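Local coordinates for protein mariner Mos1 transposase (Drosophila mauritiana, PDB 4MDA) that catalyses cut-and-paste transposition of the Mos1 element, cutting and joining DNA as a homodimer with two divalent metal ions bound in each catalytic domain, at residues I32-E37 and I125-N130; N105-L110 and L146-L151; L160-Y165 and H207-R212; T71-W76 and Y85-P90. The protein carries 1 engineered substitution. One frame throughout, in Å; residues are numbered along the deposited sequence. Where two conformers were deposited one is given.

Interaction 1: residues I32-E37 and I125-N130; sequences IVTGDE and IFLHDN. With MN (manganese (II) ion), chain B; MN (manganese (II) ion), chain C; RLT (N-(4-fluorobenzyl)-5-hydroxy-1-methyl-2-(1-methyl-1-{[(5-methyl-1,3,4-oxadiazol-2-yl)carbonyl]amino}ethyl)-6-oxo-1,6-di hydropyrimidine-4-carboxamide), chain D.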
# COMPACT_ATOMS: atom_id res chain seq x y z
N ILE A 32 -4.22 8.08 6.12
CA ILE A 32 -3.30 6.99 5.67
C ILE A 32 -3.06 7.10 4.14
O ILE A 32 -3.98 7.25 3.33
CB ILE A 32 -3.95 5.61 5.90
CG1 ILE A 32 -4.09 5.38 7.40
CG2 ILE A 32 -3.19 4.51 5.19
CD1 ILE A 32 -4.80 4.09 7.80
N VAL A 33 -1.79 6.97 3.78
CA VAL A 33 -1.34 6.78 2.46
C VAL A 33 -0.65 5.43 2.47
O VAL A 33 0.16 5.15 3.34
CB VAL A 33 -0.31 7.87 2.08
CG1 VAL A 33 0.38 7.62 0.74
CG2 VAL A 33 -0.91 9.28 2.10
N THR A 34 -1.00 4.61 1.50
CA THR A 34 -0.51 3.23 1.53
C THR A 34 -0.03 2.83 0.15
O THR A 34 -0.48 3.38 -0.88
CB THR A 34 -1.58 2.30 2.13
OG1 THR A 34 -1.01 0.99 2.36
CG2 THR A 34 -2.77 2.09 1.19
N GLY A 35 0.78 1.78 0.05
CA GLY A 35 1.25 1.39 -1.29
C GLY A 35 1.98 0.08 -1.25
O GLY A 35 2.32 -0.40 -0.19
N ASP A 36 2.23 -0.45 -2.44
CA ASP A 36 2.91 -1.75 -2.56
C ASP A 36 3.24 -1.96 -4.04
O ASP A 36 2.72 -1.25 -4.91
CB ASP A 36 1.93 -2.82 -2.13
CG ASP A 36 2.54 -4.15 -1.92
OD1 ASP A 36 3.69 -4.23 -1.39
OD2 ASP A 36 1.77 -5.12 -2.21
N GLU A 37 4.14 -2.91 -4.29
CA GLU A 37 4.56 -3.39 -5.60
C GLU A 37 3.89 -4.67 -6.02
O GLU A 37 3.64 -5.50 -5.17
CB GLU A 37 6.06 -3.62 -5.56
CG GLU A 37 6.90 -2.43 -5.12
CD GLU A 37 7.20 -2.33 -3.62
OE1 GLU A 37 8.18 -1.59 -3.29
OE2 GLU A 37 6.55 -3.02 -2.80
N ILE A 125 0.19 9.51 7.41
CA ILE A 125 0.42 8.23 8.07
C ILE A 125 0.65 7.21 6.93
O ILE A 125 -0.24 6.90 6.16
CB ILE A 125 -0.75 7.85 8.97
CG1 ILE A 125 -0.93 8.90 10.08
CG2 ILE A 125 -0.66 6.47 9.54
CD1 ILE A 125 -2.17 8.73 10.82
N PHE A 126 1.81 6.58 6.97
CA PHE A 126 2.27 5.79 5.84
C PHE A 126 2.23 4.32 6.19
O PHE A 126 2.73 3.93 7.22
CB PHE A 126 3.68 6.24 5.50
CG PHE A 126 4.19 5.74 4.18
CD1 PHE A 126 3.54 6.01 3.02
CD2 PHE A 126 5.29 4.88 4.11
CE1 PHE A 126 4.02 5.62 1.79
CE2 PHE A 126 5.80 4.51 2.86
CZ PHE A 126 5.13 4.85 1.71
N LEU A 127 1.57 3.55 5.32
CA LEU A 127 1.43 2.11 5.54
C LEU A 127 2.05 1.40 4.37
O LEU A 127 1.52 1.47 3.22
CB LEU A 127 -0.03 1.78 5.68
CG LEU A 127 -0.42 0.28 5.84
CD1 LEU A 127 0.32 -0.20 7.06
CD2 LEU A 127 -1.92 0.21 6.01
N HIS A 128 3.18 0.76 4.62
CA HIS A 128 3.82 -0.10 3.62
C HIS A 128 4.38 -1.32 4.30
O HIS A 128 4.41 -1.38 5.54
CB HIS A 128 4.95 0.64 2.83
CG HIS A 128 6.13 1.05 3.62
ND1 HIS A 128 7.26 1.54 3.01
CD2 HIS A 128 6.36 1.16 4.95
CE1 HIS A 128 8.17 1.81 3.91
NE2 HIS A 128 7.64 1.64 5.11
N ASP A 129 4.66 -2.32 3.50
CA ASP A 129 5.18 -3.53 4.15
C ASP A 129 6.66 -3.44 4.42
O ASP A 129 7.37 -2.47 4.08
CB ASP A 129 4.69 -4.77 3.38
CG ASP A 129 5.23 -4.91 1.99
OD1 ASP A 129 6.38 -4.56 1.76
OD2 ASP A 129 4.51 -5.45 1.11
N ASN A 130 7.18 -4.42 5.11
CA ASN A 130 8.58 -4.31 5.45
C ASN A 130 9.51 -5.12 4.62
O ASN A 130 10.45 -5.70 5.17
CB ASN A 130 8.72 -4.60 6.93
CG ASN A 130 8.35 -3.41 7.77
OD1 ASN A 130 8.86 -2.27 7.54
ND2 ASN A 130 7.39 -3.60 8.64
MN MN B . 4.86 -6.06 -1.03
MN MN C . 1.52 -7.22 -2.10
CAA RLT D . 7.60 -11.19 5.74
CAB RLT D . 1.35 -11.80 -1.28
CAC RLT D . 2.80 -13.72 0.55
CAD RLT D . 4.56 -13.69 -1.39
OAE RLT D . 6.16 -7.65 -0.33
OAF RLT D . 4.08 -11.97 2.71
OAG RLT D . 1.39 -9.44 -1.68
OAH RLT D . 3.37 -7.62 -1.14
FAI RLT D . 9.50 -9.21 6.04
CAJ RLT D . 8.37 -8.30 4.18
CAK RLT D . 9.87 -10.12 3.85
CAL RLT D . 8.13 -8.27 2.81
CAM RLT D . 9.61 -10.12 2.50
CAN RLT D . 8.43 -9.15 0.49
NAO RLT D . 8.34 -12.77 3.73
NAP RLT D . 7.55 -13.17 2.64
NAQ RLT D . 4.89 -10.86 -0.08
NAR RLT D . 7.05 -9.67 0.26
NAS RLT D . 5.16 -13.06 0.89
OAT RLT D . 6.32 -11.82 4.00
CAU RLT D . 6.07 -8.83 -0.09
CAV RLT D . 5.07 -12.51 2.13
CAW RLT D . 7.55 -11.97 4.48
CAX RLT D . 9.27 -9.21 4.71
CAY RLT D . 8.73 -9.18 1.96
CAZ RLT D . 3.64 -8.89 -0.86
CBA RLT D . 6.36 -12.55 2.86
CBB RLT D . 4.85 -9.52 -0.37
CBC RLT D . 3.87 -11.74 -0.32
CBD RLT D . 2.52 -9.80 -1.14
NBE RLT D . 2.67 -11.15 -0.90
CBF RLT D . 4.13 -13.31 -0.02
O HOH W 1 4.28 -2.26 0.54
O HOH W 2 6.67 -4.89 -0.97
O HOH W 3 5.23 -6.39 -3.17
O HOH W 4 1.90 -7.41 -4.21
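Strand 32-37 and strand 125-127 run parallel, their axes approaching to 4.6 Å at 23°, with I32-T34 pairing with I125-L127; V33 N donates to I125 O at 2.8 Å, and V33 O accepts from L127 N. Where the pairing ends, two donors grip L127 O: the hydroxyl T34 OG1 from above the carbonyl plane at 2.7 Å, and G35 N at 3.3 Å, almost in line with the carbonyl bond. Threonine suits this place because OG1, turned anti to the backbone N (chi1 -171°), reaches across while lying alongside the L127 side chain. On the same face I32 CG1 meets I125 CG2 at 4.2 Å; on the other, V33 CG1 packs against F126 CD1. Beyond G35 one water spans the gap, accepting from D129 N and donating to G35 O and D36 OD1. The two carboxylates meet with planes 85° apart, D36 OD1 lying 2.9 Å from D129 OD2, a proximity explained by the manganese ion that both bind. D36 OD2 holds the second manganese, and OAH of the bound ligand bridges the pair; D36 within its strand and D129 just beyond the neighbouring one, completed by D164, build the two-metal site of this RNase H-like DDE/D domain. Strands 70-78 and 149-150 flank the pair, while helix 96-113 covers F126 and helix 162-175 covers L127 and D36.

Interaction 2: residues N105-L110 and L146-L151; sequences NLNRAL and LNWEVL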
# COMPACT_ATOMS: atom_id res chain seq x y z
N ASN A 105 9.44 11.33 -4.90
CA ASN A 105 8.55 11.66 -5.98
C ASN A 105 7.07 11.58 -5.56
O ASN A 105 6.26 12.37 -5.94
CB ASN A 105 8.79 10.70 -7.15
CG ASN A 105 10.11 10.91 -7.84
OD1 ASN A 105 10.67 11.98 -7.79
ND2 ASN A 105 10.58 9.90 -8.52
N LEU A 106 6.74 10.63 -4.67
CA LEU A 106 5.45 10.44 -4.11
C LEU A 106 5.06 11.71 -3.34
O LEU A 106 3.95 12.16 -3.43
CB LEU A 106 5.45 9.21 -3.16
CG LEU A 106 4.15 9.11 -2.30
CD1 LEU A 106 2.89 8.94 -3.08
CD2 LEU A 106 4.31 7.88 -1.37
N ASN A 107 5.98 12.23 -2.55
CA ASN A 107 5.75 13.43 -1.77
C ASN A 107 5.44 14.63 -2.69
O ASN A 107 4.58 15.41 -2.38
CB ASN A 107 6.94 13.73 -0.85
CG ASN A 107 6.74 14.97 0.01
OD1 ASN A 107 7.59 15.94 0.03
ND2 ASN A 107 5.65 15.02 0.64
N ARG A 108 6.13 14.75 -3.81
CA ARG A 108 5.83 15.85 -4.76
C ARG A 108 4.42 15.68 -5.32
O ARG A 108 3.62 16.65 -5.38
CB ARG A 108 6.88 15.91 -5.91
CG ARG A 108 8.33 16.14 -5.43
CD ARG A 108 9.16 16.89 -6.48
NE ARG A 108 9.05 16.20 -7.77
CZ ARG A 108 9.44 16.68 -8.96
NH1 ARG A 108 9.95 17.91 -9.07
NH2 ARG A 108 9.29 15.92 -10.05
N ALA A 109 4.02 14.45 -5.67
CA ALA A 109 2.65 14.20 -6.15
C ALA A 109 1.59 14.53 -5.10
O ALA A 109 0.53 15.07 -5.38
CB ALA A 109 2.52 12.77 -6.65
N LEU A 110 1.87 14.14 -3.87
CA LEU A 110 1.03 14.36 -2.73
C LEU A 110 0.77 15.87 -2.52
O LEU A 110 -0.35 16.27 -2.25
CB LEU A 110 1.68 13.79 -1.46
CG LEU A 110 0.74 13.72 -0.30
CD1 LEU A 110 -0.32 12.61 -0.46
CD2 LEU A 110 1.51 13.54 0.97
N LEU A 146 10.93 13.35 5.72
CA LEU A 146 9.57 13.63 5.31
C LEU A 146 8.65 13.78 6.52
O LEU A 146 7.70 14.54 6.45
CB LEU A 146 9.01 12.51 4.43
CG LEU A 146 9.57 12.50 3.01
CD1 LEU A 146 9.33 11.13 2.36
CD2 LEU A 146 8.93 13.58 2.22
N ASN A 147 9.02 13.09 7.58
CA ASN A 147 8.34 13.05 8.88
C ASN A 147 6.91 12.55 8.80
O ASN A 147 6.01 13.00 9.49
CB ASN A 147 8.48 14.36 9.60
CG ASN A 147 8.42 14.17 11.12
OD1 ASN A 147 7.49 14.56 11.75
ND2 ASN A 147 9.33 13.49 11.65
N TRP A 148 6.77 11.55 7.97
CA TRP A 148 5.57 10.73 7.94
C TRP A 148 5.54 9.78 9.14
O TRP A 148 6.56 9.21 9.54
CB TRP A 148 5.50 9.98 6.64
CG TRP A 148 5.41 10.87 5.42
CD1 TRP A 148 5.22 12.29 5.38
CD2 TRP A 148 5.43 10.44 4.07
NE1 TRP A 148 5.17 12.68 4.08
CE2 TRP A 148 5.31 11.59 3.25
CE3 TRP A 148 5.62 9.21 3.45
CZ2 TRP A 148 5.32 11.51 1.86
CZ3 TRP A 148 5.65 9.17 2.11
CH2 TRP A 148 5.50 10.29 1.31
N GLU A 149 4.37 9.52 9.65
CA GLU A 149 4.25 8.47 10.69
C GLU A 149 4.21 7.09 10.01
O GLU A 149 3.33 6.83 9.16
CB GLU A 149 3.02 8.71 11.53
CG GLU A 149 3.08 7.83 12.73
CD GLU A 149 1.86 7.89 13.61
OE1 GLU A 149 1.84 7.06 14.56
OE2 GLU A 149 0.93 8.67 13.34
N VAL A 150 5.12 6.17 10.36
CA VAL A 150 5.11 4.88 9.69
C VAL A 150 4.40 3.89 10.60
O VAL A 150 4.84 3.66 11.75
CB VAL A 150 6.57 4.42 9.40
CG1 VAL A 150 6.63 3.04 8.74
CG2 VAL A 150 7.26 5.47 8.53
N LEU A 151 3.32 3.32 10.12
CA LEU A 151 2.53 2.36 10.87
C LEU A 151 3.25 1.05 10.94
O LEU A 151 3.92 0.67 9.99
CB LEU A 151 1.19 2.14 10.14
CG LEU A 151 0.14 3.17 10.29
CD1 LEU A 151 -1.16 2.59 9.71
CD2 LEU A 151 -0.15 3.64 11.75
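L106 O accepts the backbone N-H of L110 at 2.9 Å, the helical bond that sets both leucines, one turn apart, toward the W148 indole. L106 CD2 comes to W148 CH2 at 3.8 Å, approaching the six-membered ring obliquely, and L110 CD2 lies more loosely, 4.4 Å from W148 CZ2. N107, between them in sequence, extends its side chain with CG trans to its own N (chi1 -179°). This carries ND2 to the rim of the indole, near its plane and 3.7 Å from W148 CZ2, with the amide turned 67° from the ring. The N107 and L146 side chains pass each other in opposite directions, N107 CG lying 3.4 Å from L146 CD2. L146 serves twice, since its CB sits 3.8 Å above one face of the W148 ring, toward the rim. N147, where the chain leaves helix 137-146, takes a positive phi that asparagine tolerates well and so turns the chain from L146 to W148. A large flat tryptophan can thus meet three side chains of helix 96-113 through its six-membered ring while also touching F126 of the neighbouring strand. L106 and W148 lie where that helix packs against the central mixed sheet, an architecture characteristic of the RNase H-like fold.

Interaction 3: residues L160-Y165 and H207-R212; sequences LAPSDY and HKLPER. With MN (manganese (II) ion), chain C; RLT (N-(4-fluorobenzyl)-5-hydroxy-1-methyl-2-(1-methyl-1-{[(5-methyl-1,3,4-oxadiazol-2-yl)carbonyl]amino}ethyl)-6-oxo-1,6-di hydropyrimidine-4-carboxamide), chain D.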
# COMPACT_ATOMS: atom_id res chain seq x y z
N LEU A 160 -3.88 -7.58 5.73
CA LEU A 160 -3.87 -6.38 6.55
C LEU A 160 -3.38 -5.16 5.71
O LEU A 160 -3.39 -4.04 6.21
CB LEU A 160 -2.99 -6.51 7.79
CG LEU A 160 -3.48 -7.66 8.70
CD1 LEU A 160 -2.66 -7.73 9.93
CD2 LEU A 160 -4.97 -7.52 9.07
N ALA A 161 -2.98 -5.44 4.47
CA ALA A 161 -2.43 -4.41 3.54
C ALA A 161 -3.48 -4.07 2.49
O ALA A 161 -3.80 -4.91 1.63
CB ALA A 161 -1.17 -4.95 2.83
N PRO A 162 -4.06 -2.83 2.54
CA PRO A 162 -5.11 -2.50 1.59
C PRO A 162 -4.73 -2.69 0.11
O PRO A 162 -5.59 -3.02 -0.71
CB PRO A 162 -5.47 -1.03 1.96
CG PRO A 162 -5.17 -0.90 3.40
CD PRO A 162 -3.96 -1.79 3.58
N SER A 163 -3.49 -2.46 -0.24
CA SER A 163 -3.08 -2.68 -1.61
C SER A 163 -3.34 -4.13 -2.05
O SER A 163 -3.68 -4.36 -3.22
CB SER A 163 -1.62 -2.27 -1.86
OG SER A 163 -1.37 -0.92 -1.52
N ASP A 164 -3.11 -5.05 -1.11
CA ASP A 164 -3.26 -6.47 -1.42
C ASP A 164 -4.71 -6.91 -1.31
O ASP A 164 -5.26 -7.45 -2.29
CB ASP A 164 -2.29 -7.29 -0.57
CG ASP A 164 -0.85 -7.16 -1.03
OD1 ASP A 164 -0.60 -7.25 -2.26
OD2 ASP A 164 0.07 -6.96 -0.19
N TYR A 165 -5.37 -6.65 -0.22
CA TYR A 165 -6.72 -7.25 -0.04
C TYR A 165 -7.78 -6.50 -0.78
O TYR A 165 -8.82 -7.06 -1.06
CB TYR A 165 -7.06 -7.36 1.45
CG TYR A 165 -7.35 -6.05 2.20
CD1 TYR A 165 -8.44 -5.26 1.92
CD2 TYR A 165 -6.49 -5.61 3.20
CE1 TYR A 165 -8.67 -4.10 2.61
CE2 TYR A 165 -6.72 -4.45 3.89
CZ TYR A 165 -7.84 -3.70 3.64
OH TYR A 165 -8.11 -2.54 4.29
N HIS A 207 -11.19 2.05 4.58
CA HIS A 207 -12.05 1.99 5.79
C HIS A 207 -12.42 0.58 6.19
O HIS A 207 -13.01 0.40 7.29
CB HIS A 207 -13.24 2.95 5.64
CG HIS A 207 -12.85 4.37 5.74
ND1 HIS A 207 -12.98 5.14 6.90
CD2 HIS A 207 -12.16 5.13 4.88
CE1 HIS A 207 -12.48 6.32 6.69
NE2 HIS A 207 -11.97 6.34 5.47
N LYS A 208 -12.05 -0.43 5.41
CA LYS A 208 -12.10 -1.86 5.76
C LYS A 208 -11.10 -2.22 6.85
O LYS A 208 -11.18 -3.32 7.40
CB LYS A 208 -11.89 -2.82 4.56
CG LYS A 208 -13.06 -3.17 3.65
CD LYS A 208 -12.44 -3.84 2.42
CE LYS A 208 -13.34 -4.24 1.26
NZ LYS A 208 -12.47 -5.02 0.27
N LEU A 209 -10.12 -1.36 7.10
CA LEU A 209 -9.01 -1.72 8.03
C LEU A 209 -9.50 -2.17 9.45
O LEU A 209 -9.11 -3.26 9.93
CB LEU A 209 -7.95 -0.63 8.10
CG LEU A 209 -6.92 -0.64 6.95
CD1 LEU A 209 -6.18 0.70 6.92
CD2 LEU A 209 -5.97 -1.82 7.14
N PRO A 210 -10.35 -1.36 10.10
CA PRO A 210 -10.74 -1.76 11.45
C PRO A 210 -11.37 -3.10 11.57
O PRO A 210 -11.09 -3.82 12.57
CB PRO A 210 -11.73 -0.67 11.87
CG PRO A 210 -11.41 0.49 11.03
CD PRO A 210 -10.89 -0.07 9.75
N GLU A 211 -12.18 -3.49 10.59
CA GLU A 211 -12.87 -4.77 10.64
C GLU A 211 -11.84 -5.88 10.54
O GLU A 211 -11.94 -6.88 11.23
CB GLU A 211 -13.92 -4.92 9.54
CG GLU A 211 -14.49 -6.34 9.43
CD GLU A 211 -15.43 -6.52 8.24
OE1 GLU A 211 -16.32 -7.42 8.33
OE2 GLU A 211 -15.26 -5.82 7.21
N ARG A 212 -10.83 -5.66 9.71
CA ARG A 212 -9.81 -6.65 9.52
C ARG A 212 -8.91 -6.77 10.74
O ARG A 212 -8.55 -7.90 11.15
CB ARG A 212 -9.02 -6.37 8.25
CG ARG A 212 -9.87 -6.65 7.06
CD ARG A 212 -9.15 -6.29 5.78
NE ARG A 212 -9.83 -6.87 4.67
CZ ARG A 212 -9.57 -8.06 4.12
NH1 ARG A 212 -8.53 -8.79 4.47
NH2 ARG A 212 -10.32 -8.42 3.06
MN MN C . 1.52 -7.22 -2.10
CAA RLT D . 7.60 -11.19 5.74
CAB RLT D . 1.35 -11.80 -1.28
CAC RLT D . 2.80 -13.72 0.55
CAD RLT D . 4.56 -13.69 -1.39
OAE RLT D . 6.16 -7.65 -0.33
OAF RLT D . 4.08 -11.97 2.71
OAG RLT D . 1.39 -9.44 -1.68
OAH RLT D . 3.37 -7.62 -1.14
FAI RLT D . 9.50 -9.21 6.04
CAJ RLT D . 8.37 -8.30 4.18
CAK RLT D . 9.87 -10.12 3.85
CAL RLT D . 8.13 -8.27 2.81
CAM RLT D . 9.61 -10.12 2.50
CAN RLT D . 8.43 -9.15 0.49
NAO RLT D . 8.34 -12.77 3.73
NAP RLT D . 7.55 -13.17 2.64
NAQ RLT D . 4.89 -10.86 -0.08
NAR RLT D . 7.05 -9.67 0.26
NAS RLT D . 5.16 -13.06 0.89
OAT RLT D . 6.32 -11.82 4.00
CAU RLT D . 6.07 -8.83 -0.09
CAV RLT D . 5.07 -12.51 2.13
CAW RLT D . 7.55 -11.97 4.48
CAX RLT D . 9.27 -9.21 4.71
CAY RLT D . 8.73 -9.18 1.96
CAZ RLT D . 3.64 -8.89 -0.86
CBA RLT D . 6.36 -12.55 2.86
CBB RLT D . 4.85 -9.52 -0.37
CBC RLT D . 3.87 -11.74 -0.32
CBD RLT D . 2.52 -9.80 -1.14
NBE RLT D . 2.67 -11.15 -0.90
CBF RLT D . 4.13 -13.31 -0.02
O HOH W 4 1.90 -7.41 -4.21
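R212 lays its guanidinium flat on the Y165 ring, the planes 5° apart and the centres of the two groups separated by 3.9 Å, a stacked cation-pi pair. Its extended chain runs across the same face, so that R212 CD also makes a CH-pi contact, 3.6 Å from the centroid of the Y165 ring. Arginine suits the place because it offers a flat cation and a long aliphatic stem together; R212 NH1 is held by D159 O. The opposite face of the Y165 ring has P162 CA 3.4 Å above it, toward the rim; chi1 of 71° places Y165 CG between its own N and carbonyl carbon, bringing the ring back over the proline. At the far end Y165 OH rests 3.5 Å from L209 CG and bonds to G205 O. L209, branched and apolar, also packs on the proline, with L209 CD2 3.9 Å from P162 CG, while K208 CD touches Y165 CE1 at 3.8 Å. Helix 209-218 is thereby joined to the first turn of helix 162-175. That turn carries D164, which here chelates a manganese ion through OD1 at 2.1 Å and OD2 at 2.4 Å. The third acidic residue of DDE/D transposases characteristically lies on such a helix beside the sheet.

Interaction 4: residues T71-W76 and Y85-P90; sequences TMLCVW and YELLKP. Unlike the reference sequence in segment 85-90: P90 (reference Arg).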
# COMPACT_ATOMS: atom_id res chain seq x y z
N THR A 71 6.70 -6.19 -15.80
CA THR A 71 7.03 -4.85 -15.36
C THR A 71 6.45 -4.70 -13.94
O THR A 71 5.33 -5.12 -13.68
CB THR A 71 6.43 -3.80 -16.31
OG1 THR A 71 6.55 -2.47 -15.76
CG2 THR A 71 4.94 -4.09 -16.68
N MET A 72 7.22 -4.07 -13.07
CA MET A 72 6.77 -3.85 -11.71
C MET A 72 5.95 -2.59 -11.62
O MET A 72 6.39 -1.50 -12.03
CB MET A 72 7.96 -3.77 -10.77
CG MET A 72 7.54 -3.76 -9.31
SD MET A 72 8.84 -4.11 -8.15
CE MET A 72 9.37 -5.70 -8.73
N LEU A 73 4.72 -2.76 -11.16
CA LEU A 73 3.85 -1.64 -10.74
C LEU A 73 4.17 -1.34 -9.30
O LEU A 73 4.14 -2.24 -8.44
CB LEU A 73 2.39 -2.02 -10.86
CG LEU A 73 1.38 -1.04 -10.27
CD1 LEU A 73 1.42 0.27 -11.03
CD2 LEU A 73 0.02 -1.68 -10.32
N CYS A 74 4.38 -0.06 -9.02
CA CYS A 74 4.69 0.45 -7.67
C CYS A 74 3.63 1.56 -7.48
O CYS A 74 3.67 2.51 -8.26
CB CYS A 74 6.07 1.10 -7.61
SG CYS A 74 7.36 -0.09 -8.08
N VAL A 75 2.70 1.45 -6.55
CA VAL A 75 1.58 2.38 -6.54
C VAL A 75 1.29 2.80 -5.13
O VAL A 75 1.37 1.97 -4.18
CB VAL A 75 0.27 1.79 -7.20
CG1 VAL A 75 -0.10 0.42 -6.53
CG2 VAL A 75 -0.89 2.75 -7.22
N TRP A 76 0.86 4.04 -4.96
CA TRP A 76 0.48 4.57 -3.65
C TRP A 76 -0.83 5.28 -3.73
O TRP A 76 -1.11 5.97 -4.73
CB TRP A 76 1.51 5.54 -3.06
CG TRP A 76 2.87 4.92 -2.90
CD1 TRP A 76 3.34 4.28 -1.79
CD2 TRP A 76 3.87 4.73 -3.91
NE1 TRP A 76 4.59 3.77 -2.02
CE2 TRP A 76 4.95 4.06 -3.31
CE3 TRP A 76 3.95 5.07 -5.30
CZ2 TRP A 76 6.10 3.69 -4.03
CZ3 TRP A 76 5.12 4.74 -5.97
CH2 TRP A 76 6.16 4.06 -5.35
N TYR A 85 1.99 6.53 -9.15
CA TYR A 85 2.53 5.20 -9.42
C TYR A 85 3.65 5.30 -10.45
O TYR A 85 3.78 6.34 -11.20
CB TYR A 85 1.40 4.26 -9.91
CG TYR A 85 1.01 4.35 -11.37
CD1 TYR A 85 0.02 5.21 -11.81
CD2 TYR A 85 1.64 3.53 -12.31
CE1 TYR A 85 -0.35 5.25 -13.17
CE2 TYR A 85 1.29 3.55 -13.67
CZ TYR A 85 0.31 4.42 -14.10
OH TYR A 85 -0.11 4.53 -15.43
N GLU A 86 4.47 4.26 -10.42
CA GLU A 86 5.50 3.99 -11.43
C GLU A 86 5.36 2.60 -11.96
O GLU A 86 5.11 1.66 -11.24
CB GLU A 86 6.92 4.24 -10.96
CG GLU A 86 7.22 5.68 -10.43
CD GLU A 86 8.65 5.83 -9.88
OE1 GLU A 86 9.45 4.84 -9.88
OE2 GLU A 86 8.97 6.95 -9.38
N LEU A 87 5.62 2.46 -13.24
CA LEU A 87 5.71 1.14 -13.84
C LEU A 87 7.18 1.05 -14.27
O LEU A 87 7.67 1.87 -15.09
CB LEU A 87 4.71 1.09 -14.95
CG LEU A 87 4.43 -0.29 -15.53
CD1 LEU A 87 3.59 -1.19 -14.59
CD2 LEU A 87 3.79 -0.17 -16.90
N LEU A 88 7.91 0.14 -13.69
CA LEU A 88 9.34 0.12 -13.95
C LEU A 88 9.61 -0.57 -15.31
O LEU A 88 8.78 -1.31 -15.86
CB LEU A 88 10.08 -0.61 -12.87
CG LEU A 88 9.86 -0.17 -11.40
CD1 LEU A 88 10.68 -1.01 -10.49
CD2 LEU A 88 10.15 1.29 -11.18
N LYS A 89 10.77 -0.29 -15.85
CA LYS A 89 11.19 -0.97 -17.08
C LYS A 89 11.26 -2.46 -16.87
O LYS A 89 11.64 -2.95 -15.81
CB LYS A 89 12.54 -0.45 -17.53
CG LYS A 89 12.42 0.73 -18.48
CD LYS A 89 11.93 1.99 -17.78
CE LYS A 89 12.46 3.24 -18.48
NZ LYS A 89 13.95 3.37 -18.40
N PRO A 90 10.92 -3.22 -17.93
CA PRO A 90 10.82 -4.64 -17.85
C PRO A 90 12.00 -5.29 -17.17
O PRO A 90 13.15 -4.90 -17.38
CB PRO A 90 10.68 -5.05 -19.31
CG PRO A 90 9.87 -3.93 -19.87
CD PRO A 90 10.38 -2.70 -19.18
O HOH W 5 9.98 -4.03 -13.86
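The Y85 ring takes L73 CD1 obliquely, 3.5 Å from Y85 CD2, and forms an edge-to-face pair with F194 of helix 183-196; the W76 indole likewise meets Y85 CA at a slant, through CZ3. With chi1 at 82° the tyrosine swings CG between its own N and carbonyl carbon, leading the ring away from strand 70-78, where its hydroxyl bonds to D191 of helix 183-196, while Y85 CB stays 3.8 Å from V75 CG2. These contacts belong to the beta hairpin of strands 70-78 and 81-87, which forms one edge of the sheet in this RNase H-like domain. Within these residues C74 and E86 form a hydrogen-bonded pair, C74 N to E86 O and E86 N to C74 O both measuring 2.9 Å; V75 with Y85 and L73 with L87 are non-hydrogen-bonded pairs. L73 and L87, apolar and branched, share their face with V75 and Y85 and pack on helix 183-196. On the other side C74 SG approaches L88 CG at 4.2 Å, and M72 CB lies 3.9 Å from L88 CD1. Past the last pair L88 N donates to M72 O at 2.8 Å, and the hydroxyl of T71 donates to L88 O in the carbonyl plane. A water then accepts from M72 N and donates to K89 O.

How the interactions relate
Interaction 1 is the hub. D36 OD2 and D164 OD1, 3.2 Å apart, share one manganese ion and so tie it to interaction 3, which supplies the third aspartate of the site where the ligand binds. On one side V75 O lies 3.1 Å from D36 N, a probable hydrogen bond that joins the hairpin of interaction 4 to the metal-binding strand. On the other, F126 N and E149 O, 2.7 Å apart, probably bond and bring in interaction 2. L106 CD2, 3.6 Å from W76 CG, adds a contact between interactions 2 and 4 where helix 96-113 packs on the sheet. Interactions 3 and 4, with centres about 22 Å apart, do not touch.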